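Local atomic coordinates of Alpha/beta fold hydrolase (Pseudomonas aeruginosa, PDB entry 6I8W), a protein that degrades membrane phospholipids as a membrane-bound phospholipase A and virulence factor of its bacterium, and probably also has monoacylglycerol lipase activity. Residues L79-P84 with Q298-F303; V279-C284 with V290-E295. One frame throughout, in Å; residues are numbered along the deposited sequence. Where two conformers were deposited one is given.

Interaction 1: L79-P84 with Q298-F303. With BOG (octyl beta-D-glucopyranoside), chain D; IPA (isopropyl alcohol), chain E.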
loop_
_atom_site.group_PDB
_atom_site.type_symbol
_atom_site.label_atom_id
_atom_site.label_comp_id
_atom_site.label_asym_id
_atom_site.label_seq_id
_atom_site.Cartn_x
_atom_site.Cartn_y
_atom_site.Cartn_z
ATOM N N LEU A 79 -5.626 4.221 6.209
ATOM C CA LEU A 79 -6.420 5.180 7.006
ATOM C C LEU A 79 -6.640 4.768 8.458
ATOM O O LEU A 79 -6.435 5.559 9.379
ATOM C CB LEU A 79 -7.792 5.419 6.353
ATOM C CG LEU A 79 -7.693 5.835 4.877
ATOM C CD1 LEU A 79 -9.060 6.215 4.314
ATOM C CD2 LEU A 79 -6.706 6.970 4.728
ATOM N N ARG A 80 -7.118 3.553 8.670
ATOM C CA ARG A 80 -7.462 3.141 10.027
ATOM C C ARG A 80 -6.208 2.907 10.860
ATOM O O ARG A 80 -6.196 3.114 12.065
ATOM C CB ARG A 80 -8.344 1.895 9.989
ATOM C CG ARG A 80 -9.766 2.214 9.518
ATOM C CD ARG A 80 -10.570 0.973 9.198
ATOM N NE ARG A 80 -11.926 1.331 8.799
ATOM C CZ ARG A 80 -12.820 0.464 8.346
ATOM N NH1 ARG A 80 -12.504 -0.820 8.263
ATOM N NH2 ARG A 80 -14.033 0.877 8.004
ATOM N N PHE A 81 -5.150 2.473 10.195
ATOM C CA PHE A 81 -3.849 2.271 10.824
ATOM C C PHE A 81 -3.268 3.599 11.295
ATOM O O PHE A 81 -2.649 3.681 12.340
ATOM C CB PHE A 81 -2.919 1.582 9.810
ATOM C CG PHE A 81 -1.475 1.426 10.255
ATOM C CD1 PHE A 81 -1.095 0.354 11.040
ATOM C CD2 PHE A 81 -0.490 2.283 9.777
ATOM C CE1 PHE A 81 0.244 0.169 11.400
ATOM C CE2 PHE A 81 0.827 2.120 10.127
ATOM C CZ PHE A 81 1.202 1.052 10.951
ATOM N N ALA A 82 -3.460 4.636 10.487
ATOM C CA ALA A 82 -2.874 5.950 10.731
ATOM C C ALA A 82 -3.617 6.710 11.826
ATOM O O ALA A 82 -3.058 7.591 12.468
ATOM C CB ALA A 82 -2.881 6.781 9.421
ATOM N N ARG A 83 -4.871 6.354 12.048
ATOM C CA ARG A 83 -5.708 7.066 13.003
ATOM C C ARG A 83 -5.045 7.223 14.391
ATOM O O ARG A 83 -4.967 8.333 14.916
ATOM C CB ARG A 83 -7.060 6.355 13.104
ATOM C CG ARG A 83 -8.026 6.935 14.110
ATOM C CD ARG A 83 -9.441 6.759 13.599
ATOM N NE ARG A 83 -10.444 6.571 14.654
ATOM C CZ ARG A 83 -10.893 7.531 15.455
ATOM N NH1 ARG A 83 -10.411 8.765 15.355
ATOM N NH2 ARG A 83 -11.823 7.256 16.369
ATOM N N PRO A 84 -4.542 6.116 14.992
ATOM C CA PRO A 84 -3.919 6.381 16.311
ATOM C C PRO A 84 -2.531 7.023 16.235
ATOM O O PRO A 84 -1.986 7.409 17.262
ATOM C CB PRO A 84 -3.818 4.987 16.947
ATOM C CG PRO A 84 -3.737 4.063 15.781
ATOM C CD PRO A 84 -4.649 4.666 14.730
ATOM N N GLN A 298 -0.619 -0.613 17.097
ATOM C CA GLN A 298 -0.131 -0.710 18.471
ATOM C C GLN A 298 1.227 -1.420 18.521
ATOM O O GLN A 298 2.113 -1.009 19.259
ATOM C CB GLN A 298 -1.138 -1.444 19.365
ATOM C CG GLN A 298 -2.296 -0.585 19.849
ATOM C CD GLN A 298 -3.265 -1.371 20.705
ATOM O OE1 GLN A 298 -3.164 -1.368 21.933
ATOM N NE2 GLN A 298 -4.200 -2.065 20.063
ATOM N N HIS A 299 1.377 -2.502 17.747
ATOM C CA HIS A 299 2.682 -3.176 17.631
ATOM C C HIS A 299 3.724 -2.206 17.069
ATOM O O HIS A 299 4.864 -2.134 17.539
ATOM C CB HIS A 299 2.602 -4.416 16.722
ATOM C CG HIS A 299 2.032 -5.635 17.380
ATOM N ND1 HIS A 299 2.567 -6.195 18.521
ATOM C CD2 HIS A 299 1.005 -6.441 17.014
ATOM C CE1 HIS A 299 1.879 -7.274 18.848
ATOM N NE2 HIS A 299 0.930 -7.452 17.942
ATOM N N TYR A 300 3.327 -1.459 16.050
ATOM C CA TYR A 300 4.214 -0.478 15.420
ATOM C C TYR A 300 4.591 0.650 16.398
ATOM O O TYR A 300 5.759 1.021 16.480
ATOM C CB TYR A 300 3.555 0.104 14.174
ATOM C CG TYR A 300 4.427 1.033 13.362
ATOM C CD1 TYR A 300 5.764 0.729 13.114
ATOM C CD2 TYR A 300 3.903 2.199 12.809
ATOM C CE1 TYR A 300 6.567 1.581 12.346
ATOM C CE2 TYR A 300 4.693 3.053 12.036
ATOM C CZ TYR A 300 6.022 2.729 11.811
ATOM O OH TYR A 300 6.807 3.567 11.054
ATOM N N GLN A 301 3.616 1.183 17.147
ATOM C CA GLN A 301 3.919 2.197 18.161
ATOM C C GLN A 301 4.880 1.668 19.213
ATOM O O GLN A 301 5.757 2.400 19.704
ATOM C CB GLN A 301 2.647 2.688 18.855
ATOM C CG GLN A 301 2.928 3.763 19.888
ATOM C CD GLN A 301 3.466 5.043 19.266
ATOM O OE1 GLN A 301 2.693 5.862 18.759
ATOM N NE2 GLN A 301 4.792 5.233 19.316
ATOM N N ALA A 302 4.714 0.400 19.574
ATOM C CA ALA A 302 5.591 -0.203 20.570
ATOM C C ALA A 302 7.023 -0.242 20.035
ATOM O O ALA A 302 7.978 0.096 20.732
ATOM C CB ALA A 302 5.100 -1.605 20.941
ATOM N N PHE A 303 7.145 -0.689 18.791
ATOM C CA PHE A 303 8.425 -0.717 18.085
ATOM C C PHE A 303 9.059 0.673 18.059
ATOM O O PHE A 303 10.209 0.835 18.450
ATOM C CB PHE A 303 8.223 -1.249 16.652
ATOM C CG PHE A 303 9.383 -0.979 15.717
ATOM C CD1 PHE A 303 10.566 -1.699 15.827
ATOM C CD2 PHE A 303 9.279 -0.007 14.722
ATOM C CE1 PHE A 303 11.631 -1.457 14.960
ATOM C CE2 PHE A 303 10.338 0.239 13.845
ATOM C CZ PHE A 303 11.505 -0.489 13.960
HETATM C C1 BOG D . -17.591 1.051 5.897
HETATM O O1 BOG D . -16.326 0.608 5.405
HETATM C C2 BOG D . -18.072 0.010 6.917
HETATM O O2 BOG D . -18.680 -1.064 6.203
HETATM C C3 BOG D . -19.053 0.539 7.961
HETATM O O3 BOG D . -19.304 -0.429 8.991
HETATM C C4 BOG D . -18.458 1.800 8.557
HETATM O O4 BOG D . -19.264 2.286 9.647
HETATM C C5 BOG D . -18.381 2.798 7.403
HETATM O O5 BOG D . -17.414 2.369 6.432
HETATM C C6 BOG D . -18.087 4.226 7.864
HETATM O O6 BOG D . -16.710 4.563 7.682
HETATM C "C1'" BOG D . -15.789 1.441 4.382
HETATM C "C2'" BOG D . -14.320 1.092 4.193
HETATM C "C3'" BOG D . -14.106 -0.382 4.492
HETATM C "C4'" BOG D . -12.727 -0.858 4.072
HETATM C "C5'" BOG D . -12.845 -2.271 3.520
HETATM C "C6'" BOG D . -11.480 -2.927 3.385
HETATM C "C7'" BOG D . -11.534 -4.056 2.365
HETATM C "C8'" BOG D . -12.617 -5.045 2.726
HETATM C C1 IPA E . -8.700 0.438 4.511
HETATM C C2 IPA E . -8.788 1.710 5.344
HETATM C C3 IPA E . -10.236 2.157 5.491
HETATM O O2 IPA E . -8.188 1.475 6.627
#

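Interaction 2: V279-C284 with V290-E295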
loop_
_atom_site.group_PDB
_atom_site.type_symbol
_atom_site.label_atom_id
_atom_site.label_comp_id
_atom_site.label_asym_id
_atom_site.label_seq_id
_atom_site.Cartn_x
_atom_site.Cartn_y
_atom_site.Cartn_z
ATOM N N VAL A 279 7.341 -9.108 14.615
ATOM C CA VAL A 279 5.976 -9.331 15.071
ATOM C C VAL A 279 5.250 -10.256 14.090
ATOM O O VAL A 279 5.176 -9.963 12.907
ATOM C CB VAL A 279 5.181 -8.012 15.217
ATOM C CG1 VAL A 279 3.713 -8.314 15.493
ATOM C CG2 VAL A 279 5.787 -7.117 16.344
ATOM N N ILE A 280 4.726 -11.375 14.580
ATOM C CA ILE A 280 3.860 -12.206 13.750
ATOM C C ILE A 280 2.484 -12.213 14.379
ATOM O O ILE A 280 2.305 -12.703 15.496
ATOM C CB ILE A 280 4.382 -13.658 13.605
ATOM C CG1 ILE A 280 5.806 -13.661 13.045
ATOM C CG2 ILE A 280 3.459 -14.492 12.688
ATOM C CD1 ILE A 280 6.440 -15.056 12.963
ATOM N N MET A 281 1.513 -11.666 13.657
ATOM C CA MET A 281 0.142 -11.612 14.144
ATOM C C MET A 281 -0.616 -12.879 13.774
ATOM O O MET A 281 -0.495 -13.372 12.655
ATOM C CB MET A 281 -0.561 -10.366 13.598
ATOM C CG MET A 281 -0.017 -9.083 14.256
ATOM S SD MET A 281 -0.553 -7.550 13.465
ATOM C CE MET A 281 -2.320 -7.725 13.587
ATOM N N GLU A 282 -1.369 -13.413 14.732
ATOM C CA GLU A 282 -2.027 -14.709 14.577
ATOM C C GLU A 282 -3.356 -14.602 13.824
ATOM O O GLU A 282 -4.111 -13.650 14.018
ATOM C CB GLU A 282 -2.282 -15.346 15.949
ATOM C CG GLU A 282 -2.682 -16.820 15.876
ATOM C CD GLU A 282 -4.184 -17.007 15.969
ATOM O OE1 GLU A 282 -4.872 -16.066 16.422
ATOM O OE2 GLU A 282 -4.680 -18.089 15.597
ATOM N N ASN A 283 -3.630 -15.593 12.980
ATOM C CA ASN A 283 -4.861 -15.668 12.192
ATOM C C ASN A 283 -5.116 -14.390 11.408
ATOM O O ASN A 283 -6.239 -13.868 11.391
ATOM C CB ASN A 283 -6.075 -15.973 13.088
ATOM C CG ASN A 283 -7.227 -16.609 12.309
ATOM O OD1 ASN A 283 -7.009 -17.407 11.400
ATOM N ND2 ASN A 283 -8.452 -16.227 12.645
ATOM N N CYS A 284 -4.068 -13.912 10.746
ATOM C CA CYS A 284 -4.123 -12.673 9.999
ATOM C C CYS A 284 -3.525 -12.863 8.613
ATOM O O CYS A 284 -2.649 -13.711 8.405
ATOM C CB CYS A 284 -3.377 -11.567 10.748
ATOM S SG CYS A 284 -3.612 -9.945 10.039
ATOM N N VAL A 290 -4.681 -3.293 7.414
ATOM C CA VAL A 290 -6.079 -3.121 7.003
ATOM C C VAL A 290 -7.004 -4.078 7.761
ATOM O O VAL A 290 -8.080 -3.682 8.195
ATOM C CB VAL A 290 -6.256 -3.336 5.485
ATOM C CG1 VAL A 290 -7.728 -3.164 5.076
ATOM C CG2 VAL A 290 -5.352 -2.386 4.700
ATOM N N GLU A 291 -6.586 -5.339 7.907
ATOM C CA GLU A 291 -7.419 -6.352 8.549
ATOM C C GLU A 291 -7.638 -6.072 10.046
ATOM O O GLU A 291 -8.753 -6.172 10.562
ATOM C CB GLU A 291 -6.807 -7.752 8.368
ATOM C CG GLU A 291 -7.707 -8.861 8.953
ATOM C CD GLU A 291 -7.358 -10.280 8.498
ATOM O OE1 GLU A 291 -7.832 -11.229 9.155
ATOM O OE2 GLU A 291 -6.654 -10.463 7.474
ATOM N N ARG A 292 -6.553 -5.735 10.731
ATOM C CA ARG A 292 -6.584 -5.449 12.163
ATOM C C ARG A 292 -5.739 -4.196 12.416
ATOM O O ARG A 292 -4.612 -4.278 12.923
ATOM C CB ARG A 292 -6.068 -6.648 12.965
ATOM C CG ARG A 292 -6.827 -7.955 12.679
ATOM C CD ARG A 292 -7.084 -8.792 13.926
ATOM N NE ARG A 292 -5.867 -9.328 14.545
ATOM C CZ ARG A 292 -5.347 -10.527 14.297
ATOM N NH1 ARG A 292 -5.932 -11.351 13.433
ATOM N NH2 ARG A 292 -4.249 -10.915 14.934
ATOM N N PRO A 293 -6.280 -3.026 12.044
ATOM C CA PRO A 293 -5.493 -1.787 11.981
ATOM C C PRO A 293 -4.986 -1.302 13.341
ATOM O O PRO A 293 -3.823 -0.950 13.461
ATOM C CB PRO A 293 -6.492 -0.757 11.419
ATOM C CG PRO A 293 -7.660 -1.556 10.892
ATOM C CD PRO A 293 -7.701 -2.801 11.714
ATOM N N GLU A 294 -5.858 -1.250 14.338
ATOM C CA GLU A 294 -5.456 -0.696 15.640
ATOM C C GLU A 294 -4.445 -1.622 16.312
ATOM O O GLU A 294 -3.513 -1.173 16.969
ATOM C CB GLU A 294 -6.673 -0.466 16.556
ATOM C CG GLU A 294 -7.649 0.627 16.058
ATOM C CD GLU A 294 -7.350 2.026 16.612
ATOM O OE1 GLU A 294 -6.485 2.148 17.512
ATOM O OE2 GLU A 294 -7.993 3.008 16.155
ATOM N N GLU A 295 -4.637 -2.918 16.137
ATOM C CA GLU A 295 -3.700 -3.898 16.663
ATOM C C GLU A 295 -2.316 -3.778 15.994
ATOM O O GLU A 295 -1.282 -3.783 16.661
ATOM C CB GLU A 295 -4.274 -5.292 16.485
ATOM C CG GLU A 295 -3.347 -6.408 16.855
ATOM C CD GLU A 295 -4.048 -7.743 16.793
ATOM O OE1 GLU A 295 -5.295 -7.743 16.655
ATOM O OE2 GLU A 295 -3.353 -8.785 16.847
HETATM O O HOH W 1 -8.168 -11.446 11.694
#

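Interaction 1: L79-P84 with Q298-F303
F81 and Y300 are the only residues that touch between 79-84 and 298-303. They form an aromatic pair whose planes tilt only 23° from one another, yet the rings are displaced until little of either faces the other; the centroids stand 5.8 Å apart. The far corner of the phenyl group does the touching: F81 CZ comes within 3.5 Å of Y300 CD2 and 4.0 Å of Y300 CG. F81 gets there because CG lies anti to the backbone N (chi1 174°), which swings the ring across to the other helix.

Away from the ring pair, R80 meets bound small molecules and E34. The backbone N of R80 donates to O2 of an isopropyl alcohol at 3.1 Å, and C3 of that alcohol lies over one face of the R80 guanidinium. R80 NH2 comes to 3.5 Å from O1 of the octyl glucoside, while NE forms a salt bridge with E34 of helix 3-38.

Both rings are buried. F81 also meets W78 and T296, and helix 79-82 lies between helix 3-38, touched by L79, and helix 293-308, whose H299 and F303 pack on edge strand 276-281.

Interaction 2: V279-C284 with V290-E295
Strand 279-281 runs out into the turn 282-284 and faces the junction between helices 288-291 and 293-308, with the CA atoms of C284 and E291 7.3 Å apart. This is the end of an alpha/beta-hydrolase core: the last strand of the sheet, the loop after it, and the start of the C-terminal helix. R292, at the N-cap position of that helix, bridges the two segments. Its chain bends at chi2 and chi3 (-140° and -66°), folding the guanidinium back toward the turn.

R292 NH1 and R292 NH2 converge end-on upon E282 O, at 3.0 and 2.9 Å, both in the carbonyl plane. On another edge, NE and NH2 grip the E295 carboxylate side-on, one to each oxygen. R292 NE to E295 OE1 is a 2.7 Å salt bridge, and both nitrogens meet the carboxylate from above its plane. Four bonds therefore fix the rotation of the guanidinium.

Apolar groups fill in alongside. M281 CE rests 3.9 Å from R292 CB and 3.7 Å from E295 CG, and C284 CB lies near R292 NH1. The buried E291 has OE2 lying alongside C284 SG, but its carboxylate is held chiefly by the backbone N atoms of Q202, V201 and G285. N283 OD1 accepts a hydrogen bond from R257 NH1. Between E291 and the turn sits one water, accepting from R292 NH1 at 2.8 Å and lying 2.6 Å from E291 OE1.

How the interactions relate
The two contacts lie about 11 Å apart, centre to centre, and both use helix 293-308: interaction 2 takes its first turn, interaction 1 the turns that follow. The chain between the two halves of interaction 1 contains the whole of interaction 2, so a local strand-to-helix connection sits within a link spanning more than 200 residues. They also touch directly: P293 CB packs 3.5 Å from R80 CB, and H299 CD2 lies 3.6 Å from V279 CG1. The C-terminal helix is thus packed between helix 79-82 and edge strand 276-281, tying early and late parts of the hydrolase core together.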